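Local coordinates for fructooligosaccharide ABC transporter substrate-binding protein FusA (PDB 5G5Y) that binds short- and long-chain fructooligosaccharides, preferring the longer ones, and serves their import as the solute-binding component of an ABC transporter, at residues L5-A10 with P59-N64; D65-D69 with R307-V311; L197-F201 with Y227-F233. All blocks are in the same frame, centred on the assembly; numbering follows the deposited sequence.

Interaction 1 of 3, residues L5-A10 with P59-N64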
ATOM      1  N   LEU A   5     -11.807  29.878  -8.096  1.00 20.40           N
ATOM      2  CA  LEU A   5     -12.570  28.749  -7.573  1.00 19.93           C
ATOM      3  C   LEU A   5     -12.230  28.577  -6.096  1.00 18.69           C
ATOM      4  O   LEU A   5     -11.114  28.866  -5.664  1.00 19.25           O
ATOM      5  CB  LEU A   5     -12.195  27.476  -8.321  1.00 19.48           C
ATOM      6  CG  LEU A   5     -12.550  27.355  -9.796  1.00 18.52           C
ATOM      7  CD1 LEU A   5     -11.826  26.180 -10.406  1.00 19.00           C
ATOM      8  CD2 LEU A   5     -14.064  27.246  -9.976  1.00 18.09           C
ATOM      9  N   LYS A   6     -13.172  28.068  -5.335  1.00 19.49           N
ATOM     10  CA  LYS A   6     -12.943  27.802  -3.902  1.00 21.21           C
ATOM     11  C   LYS A   6     -12.804  26.297  -3.690  1.00 18.14           C
ATOM     12  O   LYS A   6     -13.749  25.562  -3.943  1.00 16.98           O
ATOM     13  CB  LYS A   6     -14.108  28.269  -3.033  1.00 23.96           C
ATOM     14  CG  LYS A   6     -14.262  29.770  -2.962  1.00 30.03           C
ATOM     15  CD  LYS A   6     -15.509  30.189  -2.172  1.00 32.55           C
ATOM     16  CE  LYS A   6     -15.532  29.710  -0.714  1.00 34.40           C
ATOM     17  NZ  LYS A   6     -14.362  30.135   0.119  1.00 35.69           N
ATOM     18  N   PHE A   7     -11.644  25.876  -3.205  1.00 16.50           N
ATOM     19  CA  PHE A   7     -11.358  24.467  -2.948  1.00 15.48           C
ATOM     20  C   PHE A   7     -11.080  24.272  -1.461  1.00 15.98           C
ATOM     21  O   PHE A   7     -10.253  24.986  -0.894  1.00 16.21           O
ATOM     22  CB  PHE A   7     -10.095  23.996  -3.693  1.00 14.88           C
ATOM     23  CG  PHE A   7     -10.233  23.883  -5.197  1.00 15.34           C
ATOM     24  CD1 PHE A   7     -11.462  23.913  -5.845  1.00 15.98           C
ATOM     25  CD2 PHE A   7      -9.099  23.618  -5.965  1.00 15.36           C
ATOM     26  CE1 PHE A   7     -11.550  23.776  -7.228  1.00 14.87           C
ATOM     27  CE2 PHE A   7      -9.186  23.499  -7.341  1.00 15.86           C
ATOM     28  CZ  PHE A   7     -10.420  23.561  -7.971  1.00 14.82           C
ATOM     29  N   MET A   8     -11.707  23.252  -0.868  1.00 15.98           N
ATOM     30  CA  MET A   8     -11.264  22.732   0.440  1.00 16.00           C
ATOM     31  C   MET A   8     -10.108  21.780   0.170  1.00 16.94           C
ATOM     32  O   MET A   8     -10.117  21.057  -0.848  1.00 18.83           O
ATOM     33  CB  MET A   8     -12.387  21.996   1.132  1.00 16.63           C
ATOM     34  CG  MET A   8     -12.071  21.505   2.555  1.00 17.72           C
ATOM     35  SD  MET A   8     -13.232  20.253   3.104  1.00 19.32           S
ATOM     36  CE  MET A   8     -14.802  21.034   2.914  1.00 19.74           C
ATOM     37  N   THR A   9      -9.101  21.783   1.033  1.00 16.29           N
ATOM     38  CA  THR A   9      -7.976  20.878   0.881  1.00 17.13           C
ATOM     39  C   THR A   9      -7.438  20.383   2.219  1.00 17.58           C
ATOM     40  O   THR A   9      -7.777  20.924   3.266  1.00 16.25           O
ATOM     41  CB  THR A   9      -6.851  21.521   0.023  1.00 17.75           C
ATOM     42  OG1 THR A   9      -5.890  20.528  -0.357  1.00 19.50           O
ATOM     43  CG2 THR A   9      -6.150  22.673   0.735  1.00 19.25           C
ATOM     44  N   ALA A  10      -6.618  19.351   2.130  1.00 17.17           N
ATOM     45  CA  ALA A  10      -5.905  18.785   3.240  1.00 18.56           C
ATOM     46  C   ALA A  10      -4.403  18.930   2.954  1.00 19.21           C
ATOM     47  O   ALA A  10      -3.911  18.646   1.847  1.00 19.75           O
ATOM     48  CB  ALA A  10      -6.266  17.313   3.391  1.00 18.69           C
ATOM     49  N   PRO A  59     -17.531  24.017  -0.652  1.00 21.27           N
ATOM     50  CA  PRO A  59     -16.657  24.663  -1.616  1.00 20.72           C
ATOM     51  C   PRO A  59     -17.079  24.251  -3.032  1.00 19.09           C
ATOM     52  O   PRO A  59     -18.014  23.483  -3.181  1.00 19.57           O
ATOM     53  CB  PRO A  59     -15.293  24.066  -1.257  1.00 20.07           C
ATOM     54  CG  PRO A  59     -15.602  22.685  -0.854  1.00 19.90           C
ATOM     55  CD  PRO A  59     -16.918  22.791  -0.106  1.00 20.89           C
ATOM     56  N   ASP A  60     -16.362  24.713  -4.045  1.00 20.42           N
ATOM     57  CA  ASP A  60     -16.609  24.260  -5.439  1.00 18.67           C
ATOM     58  C   ASP A  60     -16.138  22.805  -5.639  1.00 17.55           C
ATOM     59  O   ASP A  60     -16.692  22.072  -6.469  1.00 15.41           O
ATOM     60  CB  ASP A  60     -15.908  25.176  -6.419  1.00 19.37           C
ATOM     61  CG  ASP A  60     -16.521  26.544  -6.475  1.00 22.01           C
ATOM     62  OD1 ASP A  60     -17.772  26.595  -6.543  1.00 23.83           O
ATOM     63  OD2 ASP A  60     -15.754  27.552  -6.461  1.00 20.99           O
ATOM     64  N   ALA A  61     -15.125  22.404  -4.862  1.00 16.57           N
ATOM     65  CA  ALA A  61     -14.532  21.054  -4.915  1.00 15.90           C
ATOM     66  C   ALA A  61     -13.774  20.773  -3.639  1.00 16.33           C
ATOM     67  O   ALA A  61     -13.385  21.706  -2.928  1.00 15.81           O
ATOM     68  CB  ALA A  61     -13.587  20.936  -6.084  1.00 16.40           C
ATOM     69  N   ILE A  62     -13.578  19.481  -3.331  1.00 15.57           N
ATOM     70  CA  ILE A  62     -12.788  19.068  -2.169  1.00 15.64           C
ATOM     71  C   ILE A  62     -11.560  18.378  -2.777  1.00 15.68           C
ATOM     72  O   ILE A  62     -11.698  17.354  -3.445  1.00 15.92           O
ATOM     73  CB  ILE A  62     -13.579  18.117  -1.263  1.00 17.45           C
ATOM     74  CG1 ILE A  62     -14.873  18.787  -0.781  1.00 17.98           C
ATOM     75  CG2 ILE A  62     -12.721  17.653  -0.081  1.00 17.82           C
ATOM     76  CD1 ILE A  62     -15.808  17.840  -0.028  1.00 19.66           C
ATOM     77  N   HIS A  63     -10.394  18.977  -2.552  1.00 15.13           N
ATOM     78  CA  HIS A  63      -9.103  18.593  -3.108  1.00 15.38           C
ATOM     79  C   HIS A  63      -8.319  17.798  -2.070  1.00 15.97           C
ATOM     80  O   HIS A  63      -8.311  18.142  -0.891  1.00 15.93           O
ATOM     81  CB  HIS A  63      -8.392  19.858  -3.510  1.00 14.77           C
ATOM     82  CG  HIS A  63      -6.987  19.699  -3.956  1.00 15.01           C
ATOM     83  ND1 HIS A  63      -5.935  19.740  -3.083  1.00 15.35           N
ATOM     84  CD2 HIS A  63      -6.449  19.596  -5.192  1.00 15.11           C
ATOM     85  CE1 HIS A  63      -4.798  19.628  -3.750  1.00 15.53           C
ATOM     86  NE2 HIS A  63      -5.083  19.559  -5.035  1.00 15.53           N
ATOM     87  N   ASN A  64      -7.662  16.737  -2.510  1.00 16.42           N
ATOM     88  CA  ASN A  64      -6.855  15.887  -1.629  1.00 19.60           C
ATOM     89  C   ASN A  64      -7.716  15.232  -0.560  1.00 20.92           C
ATOM     90  O   ASN A  64      -7.324  15.073   0.577  1.00 24.48           O
ATOM     91  CB  ASN A  64      -5.670  16.693  -1.045  1.00 18.84           C
ATOM     92  CG  ASN A  64      -4.460  15.842  -0.740  1.00 20.69           C
ATOM     93  OD1 ASN A  64      -4.202  14.844  -1.418  1.00 19.41           O
ATOM     94  ND2 ASN A  64      -3.671  16.258   0.249  1.00 21.56           N
TER
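H63 N reaches M8 O over 2.7 Å in a nearly linear bond (169°), and M8 N in turn donates to A61 O. This pair of bonds joins the neighbouring parallel strands 5-10 and 61-63, two of the four strands in one sheet of the binding protein. Ahead of the short strand, D60 grips K6 twice: its N donates to K6 O, while its carboxylate OD2 accepts K6 N at 2.9 Å, met on the anti side. With CG beside its own backbone nitrogen (chi1 -69°), the short side chain of D60 carries its carboxylate to K6 N while that nitrogen serves K6 O.

At the other end, N64 ND2 gives a straight bond to A10 O (2.9 Å), approaching from above the carbonyl plane, while its OD1 is held by G382 N. Between them, T9 OG1 meets the edge of the H63 imidazole at ND1, 2.8 Å away; with both first torsions anti to the backbone nitrogen, the two side chains run side by side. On the same face, F7 CD1 packs on A61 CB (3.7 Å), where the small alanine leaves room for the ring. The opposite face brings M8 CB against P59 CG and SD near I62 CG2. Backbone pairing is thus short, and polar side chains prolong it at both ends.

Interaction 2 of 3, residues D65-D69 with R307-V311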
ATOM      1  N   ASP A  65      -8.886  14.802  -0.981  1.00 23.46           N
ATOM      2  CA  ASP A  65      -9.969  14.403  -0.100  1.00 27.13           C
ATOM      3  C   ASP A  65      -9.844  13.064   0.633  1.00 31.30           C
ATOM      4  O   ASP A  65     -10.344  12.940   1.776  1.00 33.28           O
ATOM      5  CB  ASP A  65     -11.260  14.341  -0.925  1.00 27.56           C
ATOM      6  CG  ASP A  65     -12.521  14.090  -0.055  1.00 30.17           C
ATOM      7  OD1 ASP A  65     -12.514  14.348   1.205  1.00 29.39           O
ATOM      8  OD2 ASP A  65     -13.511  13.634  -0.655  1.00 25.46           O
ATOM      9  N   GLY A  66      -9.310  12.051  -0.032  1.00 28.89           N
ATOM     10  CA  GLY A  66      -9.208  10.692   0.570  1.00 29.52           C
ATOM     11  C   GLY A  66     -10.443   9.998   1.185  1.00 28.52           C
ATOM     12  O   GLY A  66     -10.296   9.200   2.098  1.00 31.98           O
ATOM     13  N   ALA A  67     -11.644  10.242   0.688  1.00 25.27           N
ATOM     14  CA  ALA A  67     -12.841   9.644   1.299  1.00 25.89           C
ATOM     15  C   ALA A  67     -12.970   8.140   1.047  1.00 27.28           C
ATOM     16  O   ALA A  67     -12.454   7.648   0.054  1.00 24.40           O
ATOM     17  CB  ALA A  67     -14.064  10.314   0.768  1.00 26.23           C
ATOM     18  N   SER A  68     -13.684   7.444   1.933  1.00 24.69           N
ATOM     19  CA  SER A  68     -14.019   6.034   1.748  1.00 26.25           C
ATOM     20  C   SER A  68     -15.133   5.852   0.680  1.00 23.58           C
ATOM     21  O   SER A  68     -15.864   6.798   0.337  1.00 21.85           O
ATOM     22  CB  SER A  68     -14.473   5.423   3.074  1.00 25.82           C
ATOM     23  OG  SER A  68     -15.787   5.871   3.379  1.00 26.76           O
ATOM     24  N   ASP A  69     -15.258   4.627   0.172  1.00 21.67           N
ATOM     25  CA  ASP A  69     -16.310   4.276  -0.780  1.00 22.16           C
ATOM     26  C   ASP A  69     -17.709   4.517  -0.210  1.00 21.82           C
ATOM     27  O   ASP A  69     -18.583   5.038  -0.899  1.00 21.43           O
ATOM     28  CB  ASP A  69     -16.143   2.839  -1.256  1.00 22.84           C
ATOM     29  CG  ASP A  69     -14.918   2.669  -2.143  1.00 25.44           C
ATOM     30  OD1 ASP A  69     -14.341   3.702  -2.613  1.00 25.54           O
ATOM     31  OD2 ASP A  69     -14.508   1.514  -2.374  1.00 25.52           O
ATOM     32  N   ARG A 307      -9.173   5.959  -4.948  1.00 16.92           N
ATOM     33  CA  ARG A 307     -10.275   6.308  -5.810  1.00 16.37           C
ATOM     34  C   ARG A 307     -10.603   7.809  -5.801  1.00 16.38           C
ATOM     35  O   ARG A 307     -10.980   8.363  -6.836  1.00 14.32           O
ATOM     36  CB  ARG A 307     -11.554   5.546  -5.402  1.00 18.16           C
ATOM     37  CG  ARG A 307     -12.385   5.163  -6.596  1.00 18.59           C
ATOM     38  CD  ARG A 307     -13.576   4.284  -6.271  1.00 17.53           C
ATOM     39  NE  ARG A 307     -13.328   3.246  -5.272  1.00 17.56           N
ATOM     40  CZ  ARG A 307     -12.826   2.033  -5.497  1.00 18.06           C
ATOM     41  NH1 ARG A 307     -12.476   1.646  -6.716  1.00 16.74           N
ATOM     42  NH2 ARG A 307     -12.672   1.192  -4.455  1.00 18.62           N
ATOM     43  N   ASP A 308     -10.457   8.438  -4.633  1.00 16.85           N
ATOM     44  CA  ASP A 308     -10.854   9.820  -4.443  1.00 19.24           C
ATOM     45  C   ASP A 308      -9.770  10.699  -3.847  1.00 19.06           C
ATOM     46  O   ASP A 308      -9.470  10.639  -2.647  1.00 22.42           O
ATOM     47  CB  ASP A 308     -12.110   9.872  -3.575  1.00 19.55           C
ATOM     48  CG  ASP A 308     -12.437  11.256  -3.106  1.00 22.09           C
ATOM     49  OD1 ASP A 308     -12.133  12.273  -3.818  1.00 23.59           O
ATOM     50  OD2 ASP A 308     -13.031  11.322  -2.007  1.00 23.76           O
ATOM     51  N   LYS A 309      -9.173  11.510  -4.693  1.00 18.31           N
ATOM     52  CA  LYS A 309      -8.423  12.651  -4.247  1.00 18.33           C
ATOM     53  C   LYS A 309      -9.015  13.977  -4.716  1.00 17.17           C
ATOM     54  O   LYS A 309      -8.366  15.010  -4.563  1.00 18.65           O
ATOM     55  CB  LYS A 309      -6.966  12.534  -4.666  1.00 19.68           C
ATOM     56  CG  LYS A 309      -6.177  11.497  -3.928  1.00 21.03           C
ATOM     57  CD  LYS A 309      -6.073  11.686  -2.428  1.00 23.83           C
ATOM     58  CE  LYS A 309      -5.320  10.516  -1.835  1.00 28.78           C
ATOM     59  NZ  LYS A 309      -4.757  10.885  -0.528  1.00 34.17           N
ATOM     60  N   MET A 310     -10.208  13.951  -5.302  1.00 15.61           N
ATOM     61  CA  MET A 310     -10.959  15.179  -5.611  1.00 15.11           C
ATOM     62  C   MET A 310     -12.361  14.830  -5.984  1.00 14.04           C
ATOM     63  O   MET A 310     -12.557  13.917  -6.761  1.00 14.57           O
ATOM     64  CB  MET A 310     -10.359  15.940  -6.775  1.00 16.39           C
ATOM     65  CG  MET A 310     -10.890  17.354  -6.941  1.00 17.48           C
ATOM     66  SD  MET A 310      -9.521  18.465  -7.221  1.00 20.31           S
ATOM     67  CE  MET A 310     -10.368  20.041  -7.495  1.00 19.58           C
ATOM     68  N   VAL A 311     -13.334  15.538  -5.405  1.00 14.07           N
ATOM     69  CA  VAL A 311     -14.733  15.472  -5.795  1.00 14.52           C
ATOM     70  C   VAL A 311     -15.232  16.895  -6.134  1.00 14.82           C
ATOM     71  O   VAL A 311     -14.682  17.884  -5.675  1.00 13.97           O
ATOM     72  CB  VAL A 311     -15.626  14.875  -4.712  1.00 14.64           C
ATOM     73  CG1 VAL A 311     -15.300  13.407  -4.455  1.00 14.63           C
ATOM     74  CG2 VAL A 311     -15.547  15.650  -3.403  1.00 14.42           C
TER
HETATM   75  O   HOH W   1     -10.103   7.472  -1.834  1.00 27.97           O
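Two carboxylates meet here: D65 OD2 and D308 OD2 lie only 2.7 Å apart, with their planes turned 72° from each other. Oxygens so close suggest that one acid probably holds a proton and shares it with the other. The nearby charge of R49, which forms a salt bridge with D65 OD1, would probably favour leaving D65 ionised. D308 OD2 also accepts A67 N from above its carboxylate plane (3.2 Å), and A67 CB sits close beside the same oxygen, so a small side chain fits this place.

A water spans the gap between A67 O and D308 N, 3.0 Å from each. Farther on, R307 grips D69 side-on, NE to OD1 at 2.9 Å and NH2 to OD2 at 2.8 Å. OD1 lies in the guanidinium plane; OD2 is tilted from it and is met on its syn lone pair. The bend at chi3 (-40°) turns the guanidinium toward the acid, and its NH1 is held by L108 O and R424 O. G66 makes the turn with a positive phi of 52°, which glycine tolerates well.

S68 caps helix 69-77 through D71 N, while K309, a substrate-binding residue, and M310 form a classic beta bulge opposite F119. The contact lies where the chain passes from strand 61-63 into helix 69-77, and backbone bonds from K309 to N64 and from V311 to I62 tie 307-311 to the end of that strand.

Interaction 3 of 3, residues L197-F201 with Y227-F233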
ATOM      1  N   LEU A 197       5.862 -16.201   4.689  1.00 15.01           N
ATOM      2  CA  LEU A 197       6.447 -17.553   4.638  1.00 16.20           C
ATOM      3  C   LEU A 197       5.415 -18.634   4.310  1.00 15.94           C
ATOM      4  O   LEU A 197       5.800 -19.742   3.942  1.00 16.46           O
ATOM      5  CB  LEU A 197       7.132 -17.929   5.961  1.00 17.18           C
ATOM      6  CG  LEU A 197       8.436 -17.170   6.291  1.00 19.36           C
ATOM      7  CD1 LEU A 197       9.062 -17.728   7.565  1.00 21.11           C
ATOM      8  CD2 LEU A 197       9.448 -17.217   5.148  1.00 19.34           C
ATOM      9  N   PHE A 198       4.124 -18.346   4.458  1.00 14.26           N
ATOM     10  CA  PHE A 198       3.099 -19.382   4.237  1.00 14.95           C
ATOM     11  C   PHE A 198       3.109 -19.963   2.828  1.00 13.82           C
ATOM     12  O   PHE A 198       2.736 -21.135   2.651  1.00 13.32           O
ATOM     13  CB  PHE A 198       1.695 -18.867   4.604  1.00 14.92           C
ATOM     14  CG  PHE A 198       1.388 -18.983   6.087  1.00 16.85           C
ATOM     15  CD1 PHE A 198       2.396 -18.831   7.064  1.00 18.38           C
ATOM     16  CD2 PHE A 198       0.100 -19.270   6.515  1.00 19.46           C
ATOM     17  CE1 PHE A 198       2.101 -18.950   8.424  1.00 18.57           C
ATOM     18  CE2 PHE A 198      -0.201 -19.390   7.868  1.00 19.56           C
ATOM     19  CZ  PHE A 198       0.801 -19.227   8.826  1.00 19.68           C
ATOM     20  N   ALA A 199       3.506 -19.147   1.857  1.00 13.18           N
ATOM     21  CA  ALA A 199       3.563 -19.534   0.456  1.00 12.79           C
ATOM     22  C   ALA A 199       4.569 -20.663   0.178  1.00 13.64           C
ATOM     23  O   ALA A 199       4.423 -21.394  -0.814  1.00 12.77           O
ATOM     24  CB  ALA A 199       3.854 -18.318  -0.426  1.00 13.50           C
ATOM     25  N   ALA A 200       5.527 -20.858   1.084  1.00 14.25           N
ATOM     26  CA  ALA A 200       6.357 -22.063   1.034  1.00 15.17           C
ATOM     27  C   ALA A 200       5.561 -23.349   1.096  1.00 16.02           C
ATOM     28  O   ALA A 200       6.071 -24.376   0.633  1.00 18.26           O
ATOM     29  CB  ALA A 200       7.453 -22.035   2.100  1.00 16.52           C
ATOM     30  N   PHE A 201       4.313 -23.292   1.593  1.00 14.71           N
ATOM     31  CA  PHE A 201       3.460 -24.464   1.752  1.00 14.54           C
ATOM     32  C   PHE A 201       2.414 -24.545   0.681  1.00 14.60           C
ATOM     33  O   PHE A 201       1.507 -25.387   0.727  1.00 13.74           O
ATOM     34  CB  PHE A 201       2.869 -24.478   3.177  1.00 15.19           C
ATOM     35  CG  PHE A 201       3.938 -24.533   4.227  1.00 15.25           C
ATOM     36  CD1 PHE A 201       4.470 -25.755   4.609  1.00 16.48           C
ATOM     37  CD2 PHE A 201       4.513 -23.366   4.721  1.00 15.53           C
ATOM     38  CE1 PHE A 201       5.536 -25.797   5.511  1.00 17.11           C
ATOM     39  CE2 PHE A 201       5.581 -23.401   5.600  1.00 15.91           C
ATOM     40  CZ  PHE A 201       6.068 -24.630   6.023  1.00 15.87           C
ATOM     41  N   TYR A 227      -2.522 -23.344   4.617  1.00 13.24           N
ATOM     42  CA  TYR A 227      -2.422 -22.369   5.668  1.00 13.48           C
ATOM     43  C   TYR A 227      -2.194 -23.067   7.015  1.00 14.36           C
ATOM     44  O   TYR A 227      -1.409 -22.596   7.816  1.00 13.94           O
ATOM     45  CB  TYR A 227      -3.696 -21.567   5.717  1.00 13.36           C
ATOM     46  CG  TYR A 227      -3.782 -20.478   6.730  1.00 13.58           C
ATOM     47  CD1 TYR A 227      -4.226 -20.754   8.001  1.00 14.16           C
ATOM     48  CD2 TYR A 227      -3.505 -19.137   6.396  1.00 14.12           C
ATOM     49  CE1 TYR A 227      -4.393 -19.743   8.927  1.00 13.89           C
ATOM     50  CE2 TYR A 227      -3.630 -18.116   7.348  1.00 14.28           C
ATOM     51  CZ  TYR A 227      -4.087 -18.438   8.604  1.00 14.14           C
ATOM     52  OH  TYR A 227      -4.246 -17.453   9.565  1.00 15.67           O
ATOM     53  N   LYS A 228      -2.919 -24.161   7.238  1.00 14.06           N
ATOM     54  CA  LYS A 228      -2.718 -25.010   8.421  1.00 15.32           C
ATOM     55  C   LYS A 228      -1.253 -25.483   8.503  1.00 16.10           C
ATOM     56  O   LYS A 228      -0.660 -25.402   9.574  1.00 15.12           O
ATOM     57  CB  LYS A 228      -3.716 -26.171   8.439  1.00 17.53           C
ATOM     58  CG  LYS A 228      -3.427 -27.199   9.516  1.00 20.80           C
ATOM     59  CD  LYS A 228      -4.576 -28.158   9.719  1.00 25.87           C
ATOM     60  CE  LYS A 228      -4.554 -29.294   8.744  1.00 31.19           C
ATOM     61  NZ  LYS A 228      -5.401 -30.398   9.294  1.00 38.85           N
ATOM     62  N   GLU A 229      -0.680 -25.936   7.382  1.00 15.34           N
ATOM     63  CA  GLU A 229       0.724 -26.342   7.355  1.00 16.64           C
ATOM     64  C   GLU A 229       1.670 -25.191   7.688  1.00 15.98           C
ATOM     65  O   GLU A 229       2.670 -25.407   8.363  1.00 16.49           O
ATOM     66  CB  GLU A 229       1.108 -27.035   6.017  1.00 17.47           C
ATOM     67  CG  GLU A 229       0.317 -28.302   5.734  1.00 19.73           C
ATOM     68  CD  GLU A 229       0.461 -29.363   6.830  1.00 23.24           C
ATOM     69  OE1 GLU A 229       1.601 -29.624   7.273  1.00 24.12           O
ATOM     70  OE2 GLU A 229      -0.571 -29.882   7.285  1.00 26.15           O
ATOM     71  N   GLY A 230       1.376 -23.980   7.199  1.00 15.00           N
ATOM     72  CA  GLY A 230       2.125 -22.797   7.556  1.00 14.52           C
ATOM     73  C   GLY A 230       2.088 -22.529   9.039  1.00 14.75           C
ATOM     74  O   GLY A 230       3.104 -22.243   9.671  1.00 14.45           O
ATOM     75  N   VAL A 231       0.901 -22.603   9.608  1.00 14.51           N
ATOM     76  CA  VAL A 231       0.744 -22.381  11.032  1.00 15.04           C
ATOM     77  C   VAL A 231       1.532 -23.440  11.817  1.00 15.67           C
ATOM     78  O   VAL A 231       2.224 -23.096  12.779  1.00 15.81           O
ATOM     79  CB  VAL A 231      -0.747 -22.346  11.469  1.00 14.81           C
ATOM     80  CG1 VAL A 231      -0.836 -22.183  12.981  1.00 15.48           C
ATOM     81  CG2 VAL A 231      -1.478 -21.205  10.806  1.00 15.18           C
ATOM     82  N   LYS A 232       1.467 -24.687  11.374  1.00 15.70           N
ATOM     83  CA  LYS A 232       2.168 -25.784  12.043  1.00 16.84           C
ATOM     84  C   LYS A 232       3.677 -25.539  11.981  1.00 16.96           C
ATOM     85  O   LYS A 232       4.385 -25.856  12.925  1.00 15.55           O
ATOM     86  CB  LYS A 232       1.813 -27.118  11.436  1.00 17.22           C
ATOM     87  CG  LYS A 232       0.392 -27.511  11.792  1.00 18.74           C
ATOM     88  CD  LYS A 232      -0.009 -28.794  11.109  1.00 23.07           C
ATOM     89  CE  LYS A 232       0.662 -29.971  11.782  1.00 27.18           C
ATOM     90  NZ  LYS A 232      -0.136 -31.209  11.583  1.00 32.92           N
ATOM     91  N   PHE A 233       4.137 -24.894  10.912  1.00 16.38           N
ATOM     92  CA  PHE A 233       5.572 -24.552  10.800  1.00 17.48           C
ATOM     93  C   PHE A 233       5.982 -23.493  11.833  1.00 18.35           C
ATOM     94  O   PHE A 233       6.974 -23.664  12.553  1.00 19.41           O
ATOM     95  CB  PHE A 233       5.927 -24.079   9.367  1.00 17.68           C
ATOM     96  CG  PHE A 233       7.343 -23.611   9.231  1.00 17.93           C
ATOM     97  CD1 PHE A 233       8.393 -24.540   9.199  1.00 18.22           C
ATOM     98  CD2 PHE A 233       7.642 -22.264   9.121  1.00 18.70           C
ATOM     99  CE1 PHE A 233       9.710 -24.116   9.109  1.00 18.31           C
ATOM    100  CE2 PHE A 233       8.981 -21.836   9.008  1.00 19.11           C
ATOM    101  CZ  PHE A 233      10.000 -22.762   8.986  1.00 19.17           C
TER
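The 3-10 turn 197-201 comes closest to helix 225-239 where the CA atoms of F198 and G230 stand 4.9 Å apart, and no hydrogen bond joins the two segments. G230 makes this approach possible: having no side chain, it lets F198 lay its ring flat on the helix backbone. The glycine CA lies 3.8 Å from the ring centroid and almost exactly on the ring normal, a CH-pi contact over the face. The far end of the ring reaches the peptide that follows, CZ lying 3.5 Å from V231 N and close to V231 CG2.

The edge of F198 points at the face of Y227 in a T-shaped pair, the centroids 5.0 Å apart and the planes at 72°. Y227 leaves the helix on the side away from the turn, but with CG anti to its backbone nitrogen (chi1 -179°) the ring swings back until CD2 meets F198 CD2. Both segments belong to the lobe that holds the two calcium sites of this two-lobed binding protein, and N224, a ligand of the second calcium, lies next to Y227.

F201, one turn after F198, uses the same glycine from another direction. G230 CA lies over one face of its ring, 4.2 Å from the centroid, and E229 O sits over that face too. CZ of F201 presses on F233 CB at 3.4 Å, while the two rings, their planes 44° apart, meet obliquely. L197 CD1 adds a lighter touch at the edge of F233. Large flat rings suit a surface made bare by glycine, since each can spread its face over main-chain atoms. Helix 157-169 reaches F201 and F233 through T157, and helix 429-455 packs on Y227 and V231 through R450.

Overall arrangement
From the N terminus, strand 3-10 runs first, and interaction 1 closes a loop of 48 residues when the chain returns as strand 61-63. The next residues at once enter interaction 2, whose partner lies 237 residues on. Within that long loop nests interaction 3, a short closure in which 197-201 meets helix 225-239. Interactions 1 and 2 are in series yet adjoin: strands 61-63 and 310-312 are antiparallel neighbours, and N64 N lies 2.8 Å from K309 O, a probable hydrogen bond. Interaction 3 stands on the other side of the chain's centre, its centre about 48 Å from that of interaction 1 and about 37 Å from that of interaction 2.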